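Local coordinates for protein 432aa long hypothetical deoxyribodipyrimidine photolyase (Sulfolobus tokodaii, PDB 2E0I) that probably repairs ultraviolet-damaged DNA by light-driven splitting of pyrimidine dimers, carrying one FAD for catalysis and a second FAD as a likely light-harvesting antenna, at residues I4-R9 / V32-P37; L72-G77 / V171-T176; C264-Y269 / V358-R363. One frame throughout, in Å; residues are numbered along the deposited sequence.

Contact 1. Residues I4-R9 / V32-P37; sequences IFIFRR and VFIADP. With FAD (flavin-adenine dinucleotide), chain F.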
# COMPACT_ATOMS: atom_id res chain seq x y z
N ILE A 4 -22.52 16.66 -2.04
CA ILE A 4 -21.23 16.48 -1.39
C ILE A 4 -20.36 15.37 -1.98
O ILE A 4 -20.84 14.30 -2.35
CB ILE A 4 -21.43 16.15 0.12
CG1 ILE A 4 -21.81 17.42 0.87
CG2 ILE A 4 -20.18 15.52 0.71
CD1 ILE A 4 -21.95 17.20 2.36
N PHE A 5 -19.06 15.63 -2.07
CA PHE A 5 -18.14 14.62 -2.55
C PHE A 5 -17.19 14.33 -1.41
O PHE A 5 -16.58 15.26 -0.86
CB PHE A 5 -17.32 15.07 -3.74
CG PHE A 5 -16.32 14.03 -4.17
CD1 PHE A 5 -16.74 12.87 -4.82
CD2 PHE A 5 -14.98 14.15 -3.80
CE1 PHE A 5 -15.85 11.83 -5.11
CE2 PHE A 5 -14.07 13.12 -4.08
CZ PHE A 5 -14.51 11.96 -4.73
N ILE A 6 -17.05 13.05 -1.06
CA ILE A 6 -16.17 12.66 0.03
C ILE A 6 -14.88 12.02 -0.46
O ILE A 6 -14.91 10.94 -1.06
CB ILE A 6 -16.87 11.66 1.01
CG1 ILE A 6 -18.15 12.27 1.59
CG2 ILE A 6 -15.91 11.28 2.14
CD1 ILE A 6 -18.93 11.29 2.45
N PHE A 7 -13.76 12.68 -0.20
CA PHE A 7 -12.45 12.15 -0.57
C PHE A 7 -12.10 11.09 0.46
O PHE A 7 -12.54 11.15 1.60
CB PHE A 7 -11.38 13.23 -0.52
CG PHE A 7 -11.51 14.26 -1.58
CD1 PHE A 7 -10.86 14.11 -2.79
CD2 PHE A 7 -12.28 15.40 -1.36
CE1 PHE A 7 -10.96 15.08 -3.78
CE2 PHE A 7 -12.39 16.38 -2.34
CZ PHE A 7 -11.73 16.22 -3.56
N ARG A 8 -11.30 10.12 0.06
CA ARG A 8 -10.88 9.10 1.00
C ARG A 8 -9.48 8.62 0.69
O ARG A 8 -8.59 8.72 1.52
CB ARG A 8 -11.84 7.91 0.96
CG ARG A 8 -13.26 8.25 1.32
CD ARG A 8 -14.18 7.50 0.39
NE ARG A 8 -15.30 6.93 1.10
CZ ARG A 8 -15.99 5.89 0.67
NH1 ARG A 8 -15.67 5.31 -0.49
NH2 ARG A 8 -17.00 5.42 1.39
N ARG A 9 -9.31 8.15 -0.54
CA ARG A 9 -8.06 7.56 -1.01
C ARG A 9 -7.77 8.06 -2.43
O ARG A 9 -6.91 7.51 -3.13
CB ARG A 9 -8.30 6.06 -1.10
CG ARG A 9 -7.28 5.18 -0.52
CD ARG A 9 -7.82 3.74 -0.62
NE ARG A 9 -7.05 3.19 -1.68
CZ ARG A 9 -7.37 2.39 -2.68
NH1 ARG A 9 -6.36 2.12 -3.47
NH2 ARG A 9 -8.57 1.88 -2.94
N VAL A 32 -15.31 17.19 0.78
CA VAL A 32 -15.20 16.77 2.17
C VAL A 32 -14.21 15.65 2.43
O VAL A 32 -13.99 14.80 1.58
CB VAL A 32 -16.60 16.28 2.67
CG1 VAL A 32 -16.46 15.44 3.92
CG2 VAL A 32 -17.50 17.46 2.92
N PHE A 33 -13.59 15.69 3.61
CA PHE A 33 -12.71 14.61 4.05
C PHE A 33 -13.07 14.35 5.51
O PHE A 33 -13.12 15.28 6.31
CB PHE A 33 -11.23 14.95 3.96
CG PHE A 33 -10.36 13.86 4.51
CD1 PHE A 33 -9.91 13.89 5.84
CD2 PHE A 33 -10.04 12.75 3.72
CE1 PHE A 33 -9.16 12.83 6.39
CE2 PHE A 33 -9.29 11.68 4.26
CZ PHE A 33 -8.85 11.72 5.59
N ILE A 34 -13.32 13.09 5.84
CA ILE A 34 -13.70 12.73 7.19
C ILE A 34 -12.59 11.99 7.90
O ILE A 34 -12.19 10.90 7.47
CB ILE A 34 -14.96 11.84 7.17
CG1 ILE A 34 -16.12 12.61 6.53
CG2 ILE A 34 -15.30 11.39 8.59
CD1 ILE A 34 -17.35 11.77 6.33
N ALA A 35 -12.11 12.57 9.00
CA ALA A 35 -11.06 11.95 9.81
C ALA A 35 -11.78 10.93 10.69
O ALA A 35 -12.51 11.30 11.61
CB ALA A 35 -10.37 13.00 10.66
N ASP A 36 -11.57 9.65 10.39
CA ASP A 36 -12.23 8.56 11.10
C ASP A 36 -11.38 7.97 12.22
O ASP A 36 -10.30 7.42 11.97
CB ASP A 36 -12.64 7.48 10.10
CG ASP A 36 -13.57 6.42 10.70
OD1 ASP A 36 -14.47 5.94 9.97
OD2 ASP A 36 -13.39 6.06 11.89
N PRO A 37 -11.86 8.07 13.47
CA PRO A 37 -11.14 7.54 14.63
C PRO A 37 -10.81 6.04 14.55
O PRO A 37 -9.90 5.58 15.22
CB PRO A 37 -12.08 7.89 15.80
CG PRO A 37 -13.41 7.86 15.17
CD PRO A 37 -13.17 8.60 13.88
PA FAD F . -7.50 1.27 6.61
O1A FAD F . -6.43 0.34 6.17
O2A FAD F . -7.27 2.50 7.40
O5B FAD F . -8.05 0.34 7.81
C5B FAD F . -9.31 0.63 8.42
C4B FAD F . -9.71 -0.44 9.44
O4B FAD F . -9.28 -1.72 8.93
C3B FAD F . -8.97 -0.26 10.77
O3B FAD F . -9.70 -0.89 11.82
C2B FAD F . -7.67 -1.02 10.49
O2B FAD F . -7.08 -1.42 11.73
C1B FAD F . -8.25 -2.25 9.79
N9A FAD F . -7.22 -2.98 9.01
C8A FAD F . -6.40 -2.45 8.11
N7A FAD F . -5.64 -3.40 7.57
C5A FAD F . -5.98 -4.55 8.14
C6A FAD F . -5.57 -5.87 7.98
N6A FAD F . -4.59 -6.17 7.13
N1A FAD F . -6.15 -6.83 8.71
C2A FAD F . -7.10 -6.54 9.58
N3A FAD F . -7.51 -5.30 9.76
C4A FAD F . -6.98 -4.29 9.06
N1 FAD F . -9.48 7.65 4.84
C2 FAD F . -10.47 8.49 5.36
O2 FAD F . -11.47 8.77 4.69
N3 FAD F . -10.35 8.98 6.67
C4 FAD F . -9.25 8.61 7.46
O4 FAD F . -9.15 9.05 8.60
C4X FAD F . -8.28 7.76 6.94
N5 FAD F . -7.21 7.34 7.75
C5X FAD F . -6.24 6.47 7.24
C6 FAD F . -5.23 5.99 8.07
C7 FAD F . -4.32 5.05 7.60
C7M FAD F . -3.23 4.53 8.54
C8 FAD F . -4.42 4.59 6.29
C8M FAD F . -3.43 3.56 5.75
C9 FAD F . -5.42 5.08 5.46
C9A FAD F . -6.33 6.02 5.92
N10 FAD F . -7.38 6.48 5.10
C10 FAD F . -8.39 7.29 5.64
C1' FAD F . -7.48 6.04 3.69
C2' FAD F . -8.14 4.67 3.54
O2' FAD F . -7.28 3.81 2.78
C3' FAD F . -9.50 4.80 2.84
O3' FAD F . -10.38 5.57 3.67
C4' FAD F . -10.11 3.43 2.58
O4' FAD F . -11.27 3.58 1.75
C5' FAD F . -10.52 2.75 3.89
O5' FAD F . -10.37 1.33 3.82
P FAD F . -9.00 0.64 4.29
O1P FAD F . -9.24 -0.82 4.33
O2P FAD F . -7.87 1.15 3.49
O3P FAD F . -8.89 1.17 5.81
O HOH W 1 -12.80 11.01 3.99

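Contact 2. Residues L72-G77 / V171-T176; sequences LNVFFG and VDFLLT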
# COMPACT_ATOMS: atom_id res chain seq x y z
N LEU A 72 -10.92 22.45 1.50
CA LEU A 72 -11.29 21.15 2.00
C LEU A 72 -12.10 21.31 3.29
O LEU A 72 -11.67 21.99 4.23
CB LEU A 72 -10.03 20.32 2.25
CG LEU A 72 -10.29 18.85 2.55
CD1 LEU A 72 -11.10 18.25 1.40
CD2 LEU A 72 -8.97 18.13 2.74
N ASN A 73 -13.28 20.71 3.32
CA ASN A 73 -14.17 20.75 4.48
C ASN A 73 -13.93 19.49 5.30
O ASN A 73 -14.30 18.39 4.88
CB ASN A 73 -15.62 20.79 4.00
CG ASN A 73 -15.96 22.09 3.29
OD1 ASN A 73 -16.27 23.11 3.92
ND2 ASN A 73 -15.90 22.06 1.96
N VAL A 74 -13.31 19.66 6.47
CA VAL A 74 -12.98 18.52 7.31
C VAL A 74 -13.93 18.27 8.48
O VAL A 74 -14.38 19.20 9.15
CB VAL A 74 -11.55 18.64 7.86
CG1 VAL A 74 -11.20 17.42 8.70
CG2 VAL A 74 -10.57 18.80 6.71
N PHE A 75 -14.22 17.00 8.72
CA PHE A 75 -15.10 16.56 9.80
C PHE A 75 -14.41 15.45 10.56
O PHE A 75 -13.46 14.86 10.06
CB PHE A 75 -16.41 16.04 9.22
CG PHE A 75 -17.24 17.10 8.56
CD1 PHE A 75 -18.13 17.87 9.30
CD2 PHE A 75 -17.10 17.35 7.19
CE1 PHE A 75 -18.87 18.89 8.70
CE2 PHE A 75 -17.84 18.37 6.57
CZ PHE A 75 -18.73 19.14 7.33
N PHE A 76 -14.88 15.15 11.76
CA PHE A 76 -14.26 14.10 12.56
C PHE A 76 -15.30 13.13 13.08
O PHE A 76 -16.40 13.54 13.47
CB PHE A 76 -13.48 14.71 13.73
CG PHE A 76 -12.78 13.70 14.58
CD1 PHE A 76 -11.60 13.10 14.15
CD2 PHE A 76 -13.34 13.30 15.80
CE1 PHE A 76 -10.98 12.12 14.92
CE2 PHE A 76 -12.73 12.31 16.57
CZ PHE A 76 -11.54 11.72 16.13
N GLY A 77 -14.95 11.85 13.08
CA GLY A 77 -15.85 10.81 13.56
C GLY A 77 -15.97 9.65 12.60
O GLY A 77 -15.30 9.60 11.57
N VAL A 171 -8.13 21.71 7.10
CA VAL A 171 -6.97 20.84 7.21
C VAL A 171 -6.08 21.04 8.42
O VAL A 171 -5.42 20.09 8.86
CB VAL A 171 -6.12 20.92 5.95
CG1 VAL A 171 -6.81 20.19 4.84
CG2 VAL A 171 -5.91 22.36 5.57
N ASP A 172 -6.05 22.26 8.96
CA ASP A 172 -5.24 22.55 10.15
C ASP A 172 -5.47 21.47 11.21
O ASP A 172 -4.53 20.99 11.85
CB ASP A 172 -5.62 23.93 10.73
CG ASP A 172 -4.69 25.08 10.26
OD1 ASP A 172 -4.90 26.25 10.68
OD2 ASP A 172 -3.75 24.82 9.47
N PHE A 173 -6.73 21.08 11.40
CA PHE A 173 -7.10 20.07 12.38
C PHE A 173 -6.34 18.77 12.21
O PHE A 173 -6.00 18.12 13.19
CB PHE A 173 -8.60 19.78 12.29
CG PHE A 173 -9.03 18.56 13.06
CD1 PHE A 173 -8.93 18.52 14.45
CD2 PHE A 173 -9.48 17.43 12.39
CE1 PHE A 173 -9.27 17.36 15.16
CE2 PHE A 173 -9.81 16.27 13.09
CZ PHE A 173 -9.71 16.23 14.48
N LEU A 174 -6.08 18.39 10.96
CA LEU A 174 -5.39 17.14 10.66
C LEU A 174 -3.93 17.08 11.11
O LEU A 174 -3.37 15.99 11.23
CB LEU A 174 -5.50 16.83 9.17
CG LEU A 174 -6.93 16.56 8.68
CD1 LEU A 174 -6.94 16.43 7.18
CD2 LEU A 174 -7.48 15.30 9.33
N LEU A 175 -3.33 18.24 11.37
CA LEU A 175 -1.93 18.29 11.80
C LEU A 175 -1.64 17.52 13.10
O LEU A 175 -0.50 17.16 13.39
CB LEU A 175 -1.44 19.74 11.92
CG LEU A 175 -1.01 20.46 10.63
CD1 LEU A 175 -0.43 19.44 9.66
CD2 LEU A 175 -2.17 21.17 9.98
N THR A 176 -2.67 17.26 13.89
CA THR A 176 -2.49 16.53 15.14
C THR A 176 -2.00 15.12 14.87
O THR A 176 -1.21 14.58 15.64
CB THR A 176 -3.79 16.35 15.90
OG1 THR A 176 -4.49 17.61 15.96
CG2 THR A 176 -3.50 15.84 17.31

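Contact 3. Residues C264-Y269 / V358-R363; sequences CYRREY and VDYMFR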
# COMPACT_ATOMS: atom_id res chain seq x y z
N CYS A 264 -5.87 -17.90 5.36
CA CYS A 264 -5.05 -18.15 4.18
C CYS A 264 -5.93 -18.23 2.94
O CYS A 264 -7.05 -18.74 2.99
CB CYS A 264 -4.28 -19.46 4.34
SG CYS A 264 -3.13 -19.51 5.74
N TYR A 265 -5.43 -17.71 1.82
CA TYR A 265 -6.18 -17.75 0.57
C TYR A 265 -6.56 -19.21 0.36
O TYR A 265 -7.74 -19.53 0.16
CB TYR A 265 -5.30 -17.25 -0.58
CG TYR A 265 -5.98 -17.31 -1.92
CD1 TYR A 265 -7.17 -16.63 -2.15
CD2 TYR A 265 -5.44 -18.06 -2.96
CE1 TYR A 265 -7.82 -16.71 -3.37
CE2 TYR A 265 -6.08 -18.16 -4.19
CZ TYR A 265 -7.27 -17.48 -4.39
OH TYR A 265 -7.92 -17.59 -5.59
N ARG A 266 -5.56 -20.08 0.42
CA ARG A 266 -5.77 -21.52 0.30
C ARG A 266 -5.96 -22.00 1.73
O ARG A 266 -5.00 -22.38 2.40
CB ARG A 266 -4.55 -22.18 -0.34
CG ARG A 266 -4.38 -21.79 -1.79
CD ARG A 266 -3.36 -22.66 -2.48
NE ARG A 266 -2.00 -22.32 -2.11
CZ ARG A 266 -0.94 -23.03 -2.49
NH1 ARG A 266 -1.11 -24.12 -3.24
NH2 ARG A 266 0.28 -22.67 -2.12
N ARG A 267 -7.21 -21.97 2.18
CA ARG A 267 -7.60 -22.34 3.54
C ARG A 267 -6.91 -23.51 4.25
O ARG A 267 -6.66 -23.43 5.45
CB ARG A 267 -9.12 -22.53 3.59
CG ARG A 267 -9.89 -21.33 3.06
CD ARG A 267 -11.40 -21.55 3.11
NE ARG A 267 -12.10 -20.68 2.17
CZ ARG A 267 -12.05 -20.80 0.85
NH1 ARG A 267 -12.72 -19.95 0.07
NH2 ARG A 267 -11.34 -21.77 0.28
N GLU A 268 -6.60 -24.59 3.53
CA GLU A 268 -5.95 -25.73 4.16
C GLU A 268 -4.78 -25.36 5.07
O GLU A 268 -4.61 -25.93 6.15
CB GLU A 268 -5.48 -26.77 3.12
CG GLU A 268 -4.63 -26.25 1.98
CD GLU A 268 -5.44 -25.64 0.85
OE1 GLU A 268 -6.57 -25.13 1.09
OE2 GLU A 268 -4.93 -25.65 -0.30
N TYR A 269 -3.98 -24.38 4.65
CA TYR A 269 -2.83 -23.95 5.42
C TYR A 269 -3.13 -23.17 6.70
O TYR A 269 -2.22 -22.70 7.38
CB TYR A 269 -1.91 -23.14 4.52
CG TYR A 269 -1.34 -23.97 3.40
CD1 TYR A 269 -0.38 -24.95 3.64
CD2 TYR A 269 -1.77 -23.77 2.08
CE1 TYR A 269 0.13 -25.72 2.60
CE2 TYR A 269 -1.26 -24.54 1.04
CZ TYR A 269 -0.31 -25.51 1.30
OH TYR A 269 0.21 -26.25 0.27
N VAL A 358 -1.78 -17.04 -4.14
CA VAL A 358 -1.84 -17.23 -5.58
C VAL A 358 -0.70 -18.02 -6.20
O VAL A 358 -0.89 -18.69 -7.21
CB VAL A 358 -1.98 -15.87 -6.28
CG1 VAL A 358 -1.55 -15.97 -7.73
CG2 VAL A 358 -3.43 -15.42 -6.19
N ASP A 359 0.48 -17.94 -5.62
CA ASP A 359 1.58 -18.73 -6.15
C ASP A 359 1.45 -20.08 -5.46
O ASP A 359 1.58 -20.17 -4.23
CB ASP A 359 2.93 -18.11 -5.81
CG ASP A 359 4.08 -18.85 -6.44
OD1 ASP A 359 5.25 -18.59 -6.07
OD2 ASP A 359 3.80 -19.70 -7.32
N TYR A 360 1.19 -21.12 -6.25
CA TYR A 360 1.00 -22.46 -5.71
C TYR A 360 2.27 -23.27 -5.40
O TYR A 360 2.23 -24.22 -4.61
CB TYR A 360 0.04 -23.24 -6.63
CG TYR A 360 -1.37 -22.65 -6.67
CD1 TYR A 360 -2.25 -22.83 -5.60
CD2 TYR A 360 -1.80 -21.87 -7.75
CE1 TYR A 360 -3.53 -22.24 -5.60
CE2 TYR A 360 -3.08 -21.27 -7.76
CZ TYR A 360 -3.94 -21.47 -6.68
OH TYR A 360 -5.20 -20.91 -6.68
N MET A 361 3.40 -22.89 -5.99
CA MET A 361 4.66 -23.60 -5.74
C MET A 361 5.29 -23.12 -4.43
O MET A 361 5.02 -22.00 -3.96
CB MET A 361 5.65 -23.36 -6.88
CG MET A 361 6.52 -22.12 -6.70
SD MET A 361 8.03 -22.08 -7.72
CE MET A 361 9.20 -23.09 -6.74
N PHE A 362 6.13 -23.96 -3.83
CA PHE A 362 6.81 -23.59 -2.59
C PHE A 362 8.14 -22.95 -2.97
O PHE A 362 9.17 -23.62 -3.08
CB PHE A 362 7.04 -24.81 -1.71
CG PHE A 362 7.61 -24.48 -0.35
CD1 PHE A 362 8.97 -24.23 -0.19
CD2 PHE A 362 6.77 -24.39 0.76
CE1 PHE A 362 9.49 -23.91 1.06
CE2 PHE A 362 7.28 -24.07 2.01
CZ PHE A 362 8.64 -23.83 2.16
N ARG A 363 8.11 -21.64 -3.18
CA ARG A 363 9.28 -20.88 -3.57
C ARG A 363 10.25 -20.61 -2.43
O ARG A 363 9.84 -20.30 -1.32
CB ARG A 363 8.82 -19.57 -4.20
CG ARG A 363 9.92 -18.77 -4.85
CD ARG A 363 9.33 -17.88 -5.91
NE ARG A 363 8.36 -18.62 -6.71
CZ ARG A 363 7.97 -18.28 -7.93
NH1 ARG A 363 8.47 -17.20 -8.52
NH2 ARG A 363 7.09 -19.04 -8.57
O HOH W 2 -6.57 -18.86 -7.18

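Contact 1. Residues I4-R9 / V32-P37
Val32 is bonded to residues 4-9 through both its N and its O: the N donates to Phe5 O at 2.8 Å, and the O accepts from Phe7 N at the same distance. This is the ladder of two parallel strands with Ile6 and Val32 in register, and the Ile6 CA leans on the same carbonyl in a CA-H...O contact. The strand axes diverge by 48°.

Apolar contacts line one face of the sheet. Ile6 CD1 lies 4.2 Å from Ile34 CD1, and Ile4 meets Val32 through their CG2 methyls, 4.0 Å apart. On the face that carries Phe7, Phe5 CE2 stands over the centre of the Phe7 ring.

The remaining interactions recognise the flavin of the probable antenna FAD. The direct hydrogen bonds from 32-37 to its pyrimidine edge all come from main chain: FAD N3 donates to Ile34 O at 2.8 Å in a nearly straight bond (168°), and Asp36 N donates to FAD O4 at 3.1 Å. A water links Ile34 N with FAD O2. The Phe33 ring, swung opposite its own N (chi1 176°), places CD2 3.6 Å from Phe7 O and CZ 3.3 Å from FAD N3.

Strand 2-7 and strand 28-35 are joined through helix 17-25 in a beta-alpha-beta unit; strand 92-96 flanks the former, strand 73-76 the latter, and Arg8 turns away to a salt bridge with Asp107.

Contact 2. Residues L72-G77 / V171-T176
The edge strand of the parallel sheet in the photolyase alpha/beta domain, residues 73-76, turns Val74 and Phe76 toward Val171 and Phe173 of the long segment that runs between helix 140-147 and helix 189-196. Val74 forks against this turn. Its CG1, anti to the backbone N (chi1 -178°), points to the rim of the Phe173 ring, 4.1 Å from CD2, and also meets Leu174 CD2 at 4.3 Å. Its CG2 instead sits by the backbone of Val171, 3.8 Å from the N.

One residue earlier than the strand, Leu72 crosses Val171 at about a right angle, with Leu72 CD2 3.6 Å from Val171 CG1. Both also rest on helix 48-66, Leu72 on Leu58 and Val171 on Leu59. The sheet has a Rossmann-like alpha/beta arrangement, and within this chain strand 73-76 is one of its two outermost strands; residues 171-174 pack over the face of the sheet that carries Val74 and Phe76, beside helix 48-66. Val74 is also tied to Met169 by backbone hydrogen bonding.

Toward the partly exposed end of the contact the two phenylalanines meet. Phe173 CZ comes to 3.7 Å from Phe76 CD1, the ring planes standing 77° apart in an oblique pair with centroids 5.7 Å apart. Behind Phe173 the chain is wound tightly: Leu174 N donates to Val171 O at 2.8 Å, and Thr176 OG1 donates to Phe173 O.

Contact 3. Residues C264-Y269 / V358-R363
Arg266 and Tyr360 carry most of this surface contact, chiefly through van der Waals packing. The arginine chain bends at CD (chi3 -76°) and runs alongside one edge of the tyrosine ring, where Tyr360 CD1 and CE1 face Arg266 CD and the guanidinium. The two planes stand 83° apart, with Arg266 NH1 near the ring plane and Tyr360 CD1 over a guanidinium face. The cation thus lies at the ring's rim, and not over its pi face. On the opposite guanidinium face Tyr269 CE2 sits 3.8 Å above the plane, so the group is held between two aromatic residues.

A second apolar patch joins Tyr265 to Val358, with Tyr265 CE2 4.3 Å from Val358 CG2; Val358 also touches Phe249 and Leu253 of helix 238-256. The Tyr360 hydroxyl reaches the edge of the Tyr265 ring, 3.8 Å from CE2.

Polar links are sparse. Arg266 NH2 lies 3.5 Å from Asp359 O and makes a weak hydrogen bond to Ser355 O. Were Arg266 an alanine, the edge of Tyr360 would be likely to lose its packing partner and Ser355 O its weak bond. The Asp359 carboxylate pairs instead within its own segment, Arg363 NH2 standing 3.1 Å from Asp359 OD1, while its OD2 is 6.9 Å from Arg266 NH2. The two loops are therefore joined by the aliphatic chain and guanidinium face of Arg266, the ring edges of Tyr360 and Tyr265, and Val358, with no charge pair bridging them.

In the fold
The contacts follow one another along the chain. Contacts 1 and 2 share the five-stranded parallel sheet: their centres are 10 Å apart, and the neighbouring strands 28-35 and 73-76 join them, with probable hydrogen bonds from Ala35 to Phe75 and Gly77. Contact 1 forms part of an FAD site at the C-terminal end of the strands, while contact 2 lays the chain between helices 140-147 and 189-196 against one sheet face, at outer strand 73-76. Contact 3, across the chain's centre in the helical FAD-binding region and away from the flavins, lies about 36 Å from contact 1 and 42 Å from contact 2 between centres. Residues of the helical part, such as Glu331, also bind the FAD at contact 1.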